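Local coordinates for YncI copper-binding domain-containing protein (PDB 3ESM), which is of unknown function but has an immunoglobulin-like fold and probably binds copper, at residues 40-51 against 86-96; 113-121 against 127-135. The protein carries 2 engineered substitutions. All coordinates share one frame; numbering follows the deposited sequence.

Contact 1 of 2, residues 40-51 against 86-96. Engineered in segment 40-51: Met51 (natural residue Leu). With SO4 (sulfate ion), chain B.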
loop_
_atom_site.group_PDB
_atom_site.type_symbol
_atom_site.label_atom_id
_atom_site.label_comp_id
_atom_site.label_asym_id
_atom_site.label_seq_id
_atom_site.Cartn_x
_atom_site.Cartn_y
_atom_site.Cartn_z
ATOM N N LEU A 40 6.282 4.147 -11.921
ATOM C CA LEU A 40 7.246 3.997 -13.011
ATOM C C LEU A 40 6.954 4.995 -14.105
ATOM O O LEU A 40 5.834 5.440 -14.264
ATOM C CB LEU A 40 7.212 2.594 -13.643
ATOM C CG LEU A 40 7.507 1.458 -12.651
ATOM C CD1 LEU A 40 7.197 0.113 -13.314
ATOM C CD2 LEU A 40 8.971 1.517 -12.230
ATOM N N PRO A 41 7.985 5.327 -14.874
ATOM C CA PRO A 41 7.801 6.416 -15.810
ATOM C C PRO A 41 7.182 5.893 -17.137
ATOM O O PRO A 41 7.732 6.077 -18.249
ATOM C CB PRO A 41 9.225 6.962 -15.989
ATOM C CG PRO A 41 10.132 5.803 -15.697
ATOM C CD PRO A 41 9.387 4.986 -14.637
ATOM N N ASN A 42 6.042 5.218 -17.004
ATOM C CA ASN A 42 5.273 4.815 -18.167
ATOM C C ASN A 42 6.142 4.147 -19.216
ATOM O O ASN A 42 6.128 4.563 -20.382
ATOM C CB ASN A 42 4.570 6.017 -18.768
ATOM C CG ASN A 42 3.428 6.550 -17.899
ATOM O OD1 ASN A 42 2.605 7.359 -18.360
ATOM N ND2 ASN A 42 3.380 6.121 -16.650
ATOM N N VAL A 43 6.850 3.099 -18.816
ATOM C CA VAL A 43 7.812 2.388 -19.671
ATOM C C VAL A 43 7.156 1.277 -20.468
ATOM O O VAL A 43 6.149 0.717 -20.047
ATOM C CB VAL A 43 8.981 1.789 -18.836
ATOM C CG1 VAL A 43 9.813 2.915 -18.214
ATOM C CG2 VAL A 43 8.439 0.875 -17.735
ATOM N N ARG A 44 7.718 0.935 -21.623
ATOM C CA ARG A 44 7.146 -0.159 -22.412
ATOM C C ARG A 44 7.365 -1.502 -21.718
ATOM O O ARG A 44 6.499 -2.398 -21.755
ATOM C CB ARG A 44 7.789 -0.225 -23.803
ATOM C CG ARG A 44 7.703 1.013 -24.612
ATOM C CD ARG A 44 6.495 0.960 -25.537
ATOM N NE ARG A 44 5.385 0.315 -24.845
ATOM C CZ ARG A 44 4.101 0.576 -25.065
ATOM N NH1 ARG A 44 3.744 1.478 -25.974
ATOM N NH2 ARG A 44 3.182 -0.066 -24.365
ATOM N N SER A 45 8.546 -1.668 -21.122
ATOM C CA SER A 45 8.931 -2.947 -20.573
ATOM C C SER A 45 9.190 -2.785 -19.081
ATOM O O SER A 45 9.819 -1.805 -18.679
ATOM C CB SER A 45 10.206 -3.448 -21.241
ATOM O OG SER A 45 10.588 -4.692 -20.669
ATOM N N ALA A 46 8.713 -3.740 -18.275
ATOM C CA ALA A 46 8.999 -3.750 -16.839
ATOM C C ALA A 46 8.808 -5.169 -16.328
ATOM O O ALA A 46 7.703 -5.729 -16.440
ATOM C CB ALA A 46 8.062 -2.810 -16.108
ATOM N N ARG A 47 9.875 -5.758 -15.800
ATOM C CA ARG A 47 9.855 -7.141 -15.355
ATOM C C ARG A 47 10.526 -7.165 -14.006
ATOM O O ARG A 47 11.623 -6.624 -13.849
ATOM C CB ARG A 47 10.702 -8.034 -16.298
ATOM C CG ARG A 47 10.147 -8.235 -17.693
ATOM C CD ARG A 47 11.246 -8.579 -18.730
ATOM N NE ARG A 47 12.204 -9.579 -18.273
ATOM C CZ ARG A 47 12.202 -10.858 -18.660
ATOM N NH1 ARG A 47 11.280 -11.294 -19.514
ATOM N NH2 ARG A 47 13.109 -11.708 -18.184
ATOM N N THR A 48 9.896 -7.817 -13.035
ATOM C CA THR A 48 10.518 -8.008 -11.740
ATOM C C THR A 48 11.272 -9.321 -11.699
ATOM O O THR A 48 11.110 -10.195 -12.561
ATOM C CB THR A 48 9.469 -8.034 -10.607
ATOM O OG1 THR A 48 8.479 -9.038 -10.890
ATOM C CG2 THR A 48 8.790 -6.667 -10.494
ATOM N N GLU A 49 12.126 -9.476 -10.705
ATOM C CA GLU A 49 12.741 -10.773 -10.572
ATOM C C GLU A 49 12.187 -11.486 -9.370
ATOM O O GLU A 49 11.738 -10.854 -8.412
ATOM C CB GLU A 49 14.245 -10.685 -10.536
ATOM C CG GLU A 49 14.791 -9.830 -9.465
ATOM C CD GLU A 49 16.280 -9.661 -9.615
ATOM O OE1 GLU A 49 17.002 -9.804 -8.597
ATOM O OE2 GLU A 49 16.725 -9.392 -10.762
ATOM N N PRO A 50 12.207 -12.814 -9.428
ATOM C CA PRO A 50 11.575 -13.661 -8.433
ATOM C C PRO A 50 12.160 -13.313 -7.082
ATOM O O PRO A 50 13.369 -13.131 -6.952
ATOM C CB PRO A 50 11.982 -15.070 -8.871
ATOM C CG PRO A 50 12.277 -14.921 -10.342
ATOM C CD PRO A 50 12.942 -13.595 -10.437
ATOM N N MET A 51 11.281 -13.159 -6.103
ATOM C CA MET A 51 11.648 -12.749 -4.759
ATOM C C MET A 51 10.893 -13.702 -3.825
ATOM O O MET A 51 9.704 -13.468 -3.577
ATOM C CB MET A 51 11.136 -11.298 -4.595
ATOM C CG MET A 51 11.548 -10.531 -3.362
ATOM S SD MET A 51 11.117 -8.741 -3.483
ATOM C CE MET A 51 11.598 -8.232 -1.855
ATOM N N GLN A 86 15.779 -3.856 2.507
ATOM C CA GLN A 86 15.460 -4.887 1.525
ATOM C C GLN A 86 15.595 -4.287 0.140
ATOM O O GLN A 86 15.200 -3.135 -0.055
ATOM C CB GLN A 86 14.013 -5.358 1.716
ATOM C CG GLN A 86 13.504 -6.218 0.573
ATOM C CD GLN A 86 14.115 -7.580 0.608
ATOM O OE1 GLN A 86 14.124 -8.236 1.663
ATOM N NE2 GLN A 86 14.643 -8.031 -0.527
ATOM N N ARG A 87 16.127 -5.063 -0.809
ATOM C CA ARG A 87 16.178 -4.646 -2.209
ATOM C C ARG A 87 14.971 -5.153 -3.002
ATOM O O ARG A 87 14.526 -6.295 -2.834
ATOM C CB ARG A 87 17.465 -5.132 -2.882
ATOM C CG ARG A 87 18.751 -4.543 -2.342
ATOM C CD ARG A 87 19.938 -5.246 -3.031
ATOM N NE ARG A 87 19.719 -6.697 -3.050
ATOM C CZ ARG A 87 19.442 -7.413 -4.144
ATOM N NH1 ARG A 87 19.370 -6.829 -5.339
ATOM N NH2 ARG A 87 19.248 -8.731 -4.049
ATOM N N PHE A 88 14.427 -4.284 -3.837
ATOM C CA PHE A 88 13.305 -4.626 -4.697
ATOM C C PHE A 88 13.812 -4.268 -6.087
ATOM O O PHE A 88 14.196 -3.108 -6.335
ATOM C CB PHE A 88 12.105 -3.753 -4.337
ATOM C CG PHE A 88 11.547 -4.028 -2.976
ATOM C CD1 PHE A 88 10.567 -4.995 -2.799
ATOM C CD2 PHE A 88 11.999 -3.309 -1.872
ATOM C CE1 PHE A 88 10.046 -5.251 -1.538
ATOM C CE2 PHE A 88 11.477 -3.566 -0.610
ATOM C CZ PHE A 88 10.511 -4.534 -0.456
ATOM N N VAL A 89 13.754 -5.224 -7.007
ATOM C CA VAL A 89 14.460 -5.054 -8.283
ATOM C C VAL A 89 13.509 -5.155 -9.472
ATOM O O VAL A 89 12.670 -6.073 -9.575
ATOM C CB VAL A 89 15.553 -6.128 -8.461
ATOM C CG1 VAL A 89 16.189 -5.979 -9.827
ATOM C CG2 VAL A 89 16.571 -6.046 -7.336
ATOM N N VAL A 90 13.581 -4.160 -10.352
ATOM C CA VAL A 90 12.733 -4.194 -11.530
ATOM C C VAL A 90 13.561 -3.777 -12.752
ATOM O O VAL A 90 14.319 -2.821 -12.684
ATOM C CB VAL A 90 11.482 -3.299 -11.352
ATOM C CG1 VAL A 90 11.864 -1.807 -11.160
ATOM C CG2 VAL A 90 10.439 -3.504 -12.483
ATOM N N SER A 91 13.405 -4.506 -13.845
ATOM C CA SER A 91 14.115 -4.189 -15.077
ATOM C C SER A 91 13.172 -3.437 -15.991
ATOM O O SER A 91 12.121 -3.957 -16.352
ATOM C CB SER A 91 14.554 -5.476 -15.759
ATOM O OG SER A 91 15.061 -5.199 -17.051
ATOM N N ILE A 92 13.546 -2.215 -16.369
ATOM C CA ILE A 92 12.616 -1.387 -17.126
ATOM C C ILE A 92 13.303 -0.684 -18.282
ATOM O O ILE A 92 14.530 -0.448 -18.265
ATOM C CB ILE A 92 11.993 -0.296 -16.223
ATOM C CG1 ILE A 92 13.074 0.639 -15.660
ATOM C CG2 ILE A 92 11.199 -0.957 -15.109
ATOM C CD1 ILE A 92 12.562 1.817 -14.774
ATOM N N GLY A 93 12.483 -0.322 -19.260
ATOM C CA GLY A 93 12.954 0.532 -20.341
ATOM C C GLY A 93 11.874 0.696 -21.376
ATOM O O GLY A 93 10.867 -0.029 -21.380
ATOM N N PRO A 94 12.076 1.652 -22.276
ATOM C CA PRO A 94 13.210 2.577 -22.250
ATOM C C PRO A 94 12.991 3.685 -21.248
ATOM O O PRO A 94 11.862 4.135 -21.088
ATOM C CB PRO A 94 13.189 3.184 -23.659
ATOM C CG PRO A 94 11.758 3.132 -24.066
ATOM C CD PRO A 94 11.184 1.874 -23.421
ATOM N N LEU A 95 14.071 4.106 -20.589
ATOM C CA LEU A 95 14.057 5.258 -19.701
ATOM C C LEU A 95 13.901 6.528 -20.508
ATOM O O LEU A 95 14.300 6.570 -21.669
ATOM C CB LEU A 95 15.339 5.297 -18.890
ATOM C CG LEU A 95 15.505 4.117 -17.930
ATOM C CD1 LEU A 95 16.890 4.102 -17.325
ATOM C CD2 LEU A 95 14.436 4.167 -16.814
ATOM N N PRO A 96 13.299 7.561 -19.895
ATOM C CA PRO A 96 12.919 8.772 -20.613
ATOM C C PRO A 96 14.120 9.483 -21.192
ATOM O O PRO A 96 15.265 9.279 -20.758
ATOM C CB PRO A 96 12.282 9.668 -19.541
ATOM C CG PRO A 96 12.189 8.881 -18.318
ATOM C CD PRO A 96 12.793 7.524 -18.511
HETATM S S SO4 B . 7.695 -6.663 -20.808
HETATM O O1 SO4 B . 7.340 -8.078 -20.637
HETATM O O2 SO4 B . 7.701 -5.962 -19.523
HETATM O O3 SO4 B . 9.008 -6.629 -21.445
HETATM O O4 SO4 B . 6.676 -5.996 -21.620
HETATM O O HOH W 1 10.119 6.188 -19.728
HETATM O O HOH W 2 11.601 -8.076 -8.336
#

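Contact 2 of 2, residues 113-121 against 127-135. With SO4 (sulfate ion), chain C.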
loop_
_atom_site.group_PDB
_atom_site.type_symbol
_atom_site.label_atom_id
_atom_site.label_comp_id
_atom_site.label_asym_id
_atom_site.label_seq_id
_atom_site.Cartn_x
_atom_site.Cartn_y
_atom_site.Cartn_z
ATOM N N ARG A 113 0.516 1.796 8.814
ATOM C CA ARG A 113 1.029 3.068 8.285
ATOM C C ARG A 113 1.607 2.901 6.872
ATOM O O ARG A 113 2.148 1.853 6.544
ATOM C CB ARG A 113 2.110 3.646 9.216
ATOM C CG ARG A 113 1.600 3.935 10.633
ATOM C CD ARG A 113 2.719 4.606 11.500
ATOM N NE ARG A 113 3.804 3.677 11.850
ATOM C CZ ARG A 113 5.007 3.641 11.263
ATOM N NH1 ARG A 113 5.330 4.493 10.289
ATOM N NH2 ARG A 113 5.903 2.745 11.655
ATOM N N VAL A 114 1.502 3.950 6.062
ATOM C CA VAL A 114 2.126 3.954 4.740
ATOM C C VAL A 114 2.935 5.229 4.661
ATOM O O VAL A 114 2.369 6.333 4.914
ATOM C CB VAL A 114 1.092 3.884 3.597
ATOM C CG1 VAL A 114 1.798 4.002 2.236
ATOM C CG2 VAL A 114 0.262 2.572 3.666
ATOM N N VAL A 115 4.217 5.083 4.347
ATOM C CA VAL A 115 5.128 6.214 4.198
ATOM C C VAL A 115 5.309 6.581 2.741
ATOM O O VAL A 115 5.652 5.728 1.911
ATOM C CB VAL A 115 6.475 5.940 4.838
ATOM C CG1 VAL A 115 7.413 7.110 4.587
ATOM C CG2 VAL A 115 6.307 5.671 6.329
ATOM N N ALA A 116 5.074 7.865 2.432
ATOM C CA ALA A 116 5.196 8.374 1.058
ATOM C C ALA A 116 6.610 8.857 0.806
ATOM O O ALA A 116 7.132 9.678 1.585
ATOM C CB ALA A 116 4.216 9.518 0.835
ATOM N N TRP A 117 7.222 8.379 -0.265
ATOM C CA TRP A 117 8.553 8.829 -0.677
ATOM C C TRP A 117 8.335 9.572 -1.980
ATOM O O TRP A 117 8.583 9.047 -3.076
ATOM C CB TRP A 117 9.524 7.665 -0.863
ATOM C CG TRP A 117 9.799 6.886 0.385
ATOM C CD1 TRP A 117 9.122 5.789 0.852
ATOM C CD2 TRP A 117 10.846 7.138 1.323
ATOM N NE1 TRP A 117 9.693 5.348 2.028
ATOM C CE2 TRP A 117 10.759 6.155 2.333
ATOM C CE3 TRP A 117 11.865 8.092 1.393
ATOM C CZ2 TRP A 117 11.661 6.111 3.415
ATOM C CZ3 TRP A 117 12.747 8.064 2.461
ATOM C CH2 TRP A 117 12.650 7.073 3.454
ATOM N N ASN A 118 7.849 10.789 -1.848
ATOM C CA ASN A 118 7.340 11.534 -2.991
ATOM C C ASN A 118 7.740 13.004 -3.010
ATOM O O ASN A 118 7.229 13.766 -3.833
ATOM C CB ASN A 118 5.818 11.407 -3.107
ATOM C CG ASN A 118 5.091 12.063 -1.976
ATOM O OD1 ASN A 118 5.705 12.504 -1.004
ATOM N ND2 ASN A 118 3.753 12.129 -2.084
ATOM N N GLN A 119 8.680 13.384 -2.153
ATOM C CA GLN A 119 9.092 14.807 -2.109
ATOM C C GLN A 119 10.116 15.087 -3.183
ATOM O O GLN A 119 10.902 14.224 -3.545
ATOM C CB GLN A 119 9.628 15.141 -0.714
ATOM C CG GLN A 119 8.541 14.906 0.365
ATOM C CD GLN A 119 9.051 15.043 1.801
ATOM O OE1 GLN A 119 10.216 14.812 2.089
ATOM N NE2 GLN A 119 8.133 15.358 2.722
ATOM N N PRO A 120 10.154 16.323 -3.679
ATOM C CA PRO A 120 11.147 16.610 -4.718
ATOM C C PRO A 120 12.527 16.769 -4.090
ATOM O O PRO A 120 12.599 16.834 -2.870
ATOM C CB PRO A 120 10.657 17.940 -5.302
ATOM C CG PRO A 120 9.921 18.615 -4.167
ATOM C CD PRO A 120 9.257 17.447 -3.395
ATOM N N PRO A 121 13.604 16.814 -4.896
ATOM C CA PRO A 121 14.982 16.756 -4.373
ATOM C C PRO A 121 15.327 17.986 -3.539
ATOM O O PRO A 121 14.683 19.012 -3.669
ATOM C CB PRO A 121 15.849 16.756 -5.628
ATOM C CG PRO A 121 14.893 16.210 -6.738
ATOM C CD PRO A 121 13.561 16.761 -6.375
ATOM N N GLU A 127 15.411 20.373 2.630
ATOM C CA GLU A 127 16.145 19.140 2.785
ATOM C C GLU A 127 15.123 18.055 3.135
ATOM O O GLU A 127 14.934 17.719 4.296
ATOM C CB GLU A 127 17.172 19.303 3.899
ATOM C CG GLU A 127 17.962 18.066 4.206
ATOM C CD GLU A 127 19.171 17.941 3.330
ATOM O OE1 GLU A 127 19.044 18.235 2.126
ATOM O OE2 GLU A 127 20.246 17.545 3.846
ATOM N N PRO A 128 14.436 17.524 2.117
ATOM C CA PRO A 128 13.275 16.659 2.369
ATOM C C PRO A 128 13.714 15.383 3.051
ATOM O O PRO A 128 14.775 14.864 2.731
ATOM C CB PRO A 128 12.780 16.343 0.958
ATOM C CG PRO A 128 14.023 16.392 0.135
ATOM C CD PRO A 128 14.781 17.576 0.688
ATOM N N GLU A 129 12.907 14.890 3.999
ATOM C CA GLU A 129 13.231 13.659 4.694
ATOM C C GLU A 129 12.699 12.412 3.945
ATOM O O GLU A 129 13.226 11.316 4.137
ATOM C CB GLU A 129 12.649 13.690 6.102
ATOM C CG GLU A 129 13.340 14.736 6.962
ATOM C CD GLU A 129 13.049 14.579 8.442
ATOM O OE1 GLU A 129 12.648 13.473 8.877
ATOM O OE2 GLU A 129 13.227 15.572 9.181
ATOM N N HIS A 130 11.714 12.623 3.074
ATOM C CA HIS A 130 11.172 11.530 2.235
ATOM C C HIS A 130 11.156 11.831 0.729
ATOM O O HIS A 130 10.103 11.878 0.095
ATOM C CB HIS A 130 9.799 11.152 2.734
ATOM C CG HIS A 130 9.843 10.521 4.084
ATOM N ND1 HIS A 130 9.611 11.231 5.239
ATOM C CD2 HIS A 130 10.152 9.258 4.467
ATOM C CE1 HIS A 130 9.738 10.421 6.280
ATOM N NE2 HIS A 130 10.079 9.225 5.839
ATOM N N PRO A 131 12.338 12.066 0.163
ATOM C CA PRO A 131 12.409 12.417 -1.269
ATOM C C PRO A 131 12.063 11.191 -2.104
ATOM O O PRO A 131 12.355 10.070 -1.673
ATOM C CB PRO A 131 13.885 12.697 -1.489
ATOM C CG PRO A 131 14.599 11.893 -0.435
ATOM C CD PRO A 131 13.671 11.879 0.763
ATOM N N ALA A 132 11.444 11.401 -3.266
ATOM C CA ALA A 132 11.347 10.311 -4.251
ATOM C C ALA A 132 12.728 9.880 -4.703
ATOM O O ALA A 132 13.578 10.736 -5.022
ATOM C CB ALA A 132 10.539 10.783 -5.463
ATOM N N PRO A 133 12.982 8.556 -4.761
ATOM C CA PRO A 133 14.232 8.060 -5.306
ATOM C C PRO A 133 14.415 8.545 -6.751
ATOM O O PRO A 133 13.458 8.537 -7.529
ATOM C CB PRO A 133 14.070 6.542 -5.287
ATOM C CG PRO A 133 12.768 6.251 -4.731
ATOM C CD PRO A 133 12.047 7.482 -4.362
ATOM N N THR A 134 15.626 8.942 -7.099
ATOM C CA THR A 134 15.836 9.606 -8.386
ATOM C C THR A 134 17.083 9.068 -9.053
ATOM O O THR A 134 18.038 8.660 -8.358
ATOM C CB THR A 134 15.881 11.173 -8.168
ATOM O OG1 THR A 134 14.628 11.623 -7.627
ATOM C CG2 THR A 134 16.135 11.906 -9.477
ATOM N N LEU A 135 17.073 8.999 -10.386
ATOM C CA LEU A 135 18.272 8.622 -11.149
ATOM C C LEU A 135 18.683 9.734 -12.095
ATOM O O LEU A 135 17.834 10.411 -12.639
ATOM C CB LEU A 135 18.023 7.403 -12.029
ATOM C CG LEU A 135 17.792 6.035 -11.393
ATOM C CD1 LEU A 135 17.454 5.050 -12.517
ATOM C CD2 LEU A 135 19.038 5.612 -10.652
HETATM S S SO4 C . 8.659 14.494 6.617
HETATM O O1 SO4 C . 9.137 13.532 7.619
HETATM O O2 SO4 C . 9.300 15.790 6.842
HETATM O O3 SO4 C . 7.207 14.654 6.726
HETATM O O4 SO4 C . 9.005 14.033 5.264
HETATM O O HOH W 3 13.361 13.463 -5.115
#

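Contact 1 of 2, residues 40-51 against 86-96
Ser45 and Arg47 pair with Gly93 and Ser91 through four backbone hydrogen bonds that set edge strand 45-48 antiparallel to strand 86-93. Among them Ser91 N to Arg47 O, at 2.8 Å, is almost straight (176° at the hydrogen). At the start of the strand Arg44 and Ser45 both face Gly93, a classic beta bulge. Two waters carry the contact beyond these pairs: one donates to Pro41 O and Pro94 O, the other to Glu49 O and Val89 O.

Apolar packing lies on the face of Ala46, Thr48, Val90 and Ile92. Ala46 CB rests 3.8 Å from Ile92 CG2, and Val43 crosses Ile92 at about a right angle, its CG2 4.0 Å from Ile92 CB. Phe103 of strand 100-109 also touches Ile92. Farther along, the engineered Met51, in one of its two conformers, turns CG opposite the backbone N (chi1 -171°) and brings CE obliquely to Phe88 CE1, 3.4 Å away. Its SD is then 4.8 Å from the ring centroid, a Met-aromatic contact that holds for this conformer alone; Trp54 and Trp71 also meet this ring.

Along the outer edge of strand 45-48 sits a sulfate, probably from the crystallisation liquor. Ser45 OG donates to sulfate O3 at 2.6 Å, Ala46 N to sulfate O2 at 2.7 Å, and Arg60 binds the ion as well. Glu49 lays its carboxylate against Val89, with OE2 3.6 Å from CG1. The chemistry thus implies a strand that is oily toward Ile92 and Val90, while its outer edge offers N-H and hydroxyl donors that bind an anion.

Contact 2 of 2, residues 113-121 against 127-135
A single backbone bridge between Gln119 and Pro131 pins together the two ends of the proline-rich loop that leads from strand 114-117 to strand 134-136 of the immunoglobulin-like fold. Gln119 N donates to His130 O, and Ala132 N returns a bond of 2.9 Å to Gln119 O, in the carbonyl plane and on a lone pair. A water donates to both Gln119 O and Ala132 O, linking the two segments beside the bridge.

The Gln119 side chain adds a third tie. Outstretched, it runs antiparallel to the Pro128 side chain and delivers OE1 to His130 N at 2.8 Å; that donor stands well above the carbonyl plane, 43° out of it. Pro128 CB also packs close to OE1, and Pro128 CG approaches Pro120 O.

An aromatic pair packs beside the bridge. His130 sets an edge on the six-membered ring of Trp117 in a T-shaped (edge-to-face) pair, planes at 66° and centroids 4.5 Å apart. The touching atom is His130 CD2, over one face of the indole and 3.5 Å from Trp117 CH2. Val115 CG1 comes over that same face and also meets His130 CD2. Gln107 of the neighbouring strand accepts a hydrogen bond from Trp117 NE1.

Across the imidazole from the indole sits a sulfate, probably from the crystallisation liquor. Gln119 NE2 donates to its O4 at 3.0 Å, and His130 ND1 reaches the same O4 at 2.9 Å in a nearly straight bond, 176° at the hydrogen.

How the contacts relate
Contact 1 is partly buried and pairs neighbouring strands of the four-stranded sheet, while contact 2 lies at the surface and ties down a loop after strand 114-117. Their centres are 19 Å apart, on opposite sides of the chain's centre. Both reach the sheet that contains strand 100-109: Phe103 packs on Ile92 in contact 1 and is backbone hydrogen-bonded to Pro133 in contact 2. Regular strand pairing with aliphatic packing dominates the first; the second relies on one isolated bridge, a side-chain amide and an aromatic pair. Each carries a sulfate, held by a hydroxyl, a backbone N-H and the guanidinium of Arg60 in contact 1, and by imidazole and amide in contact 2.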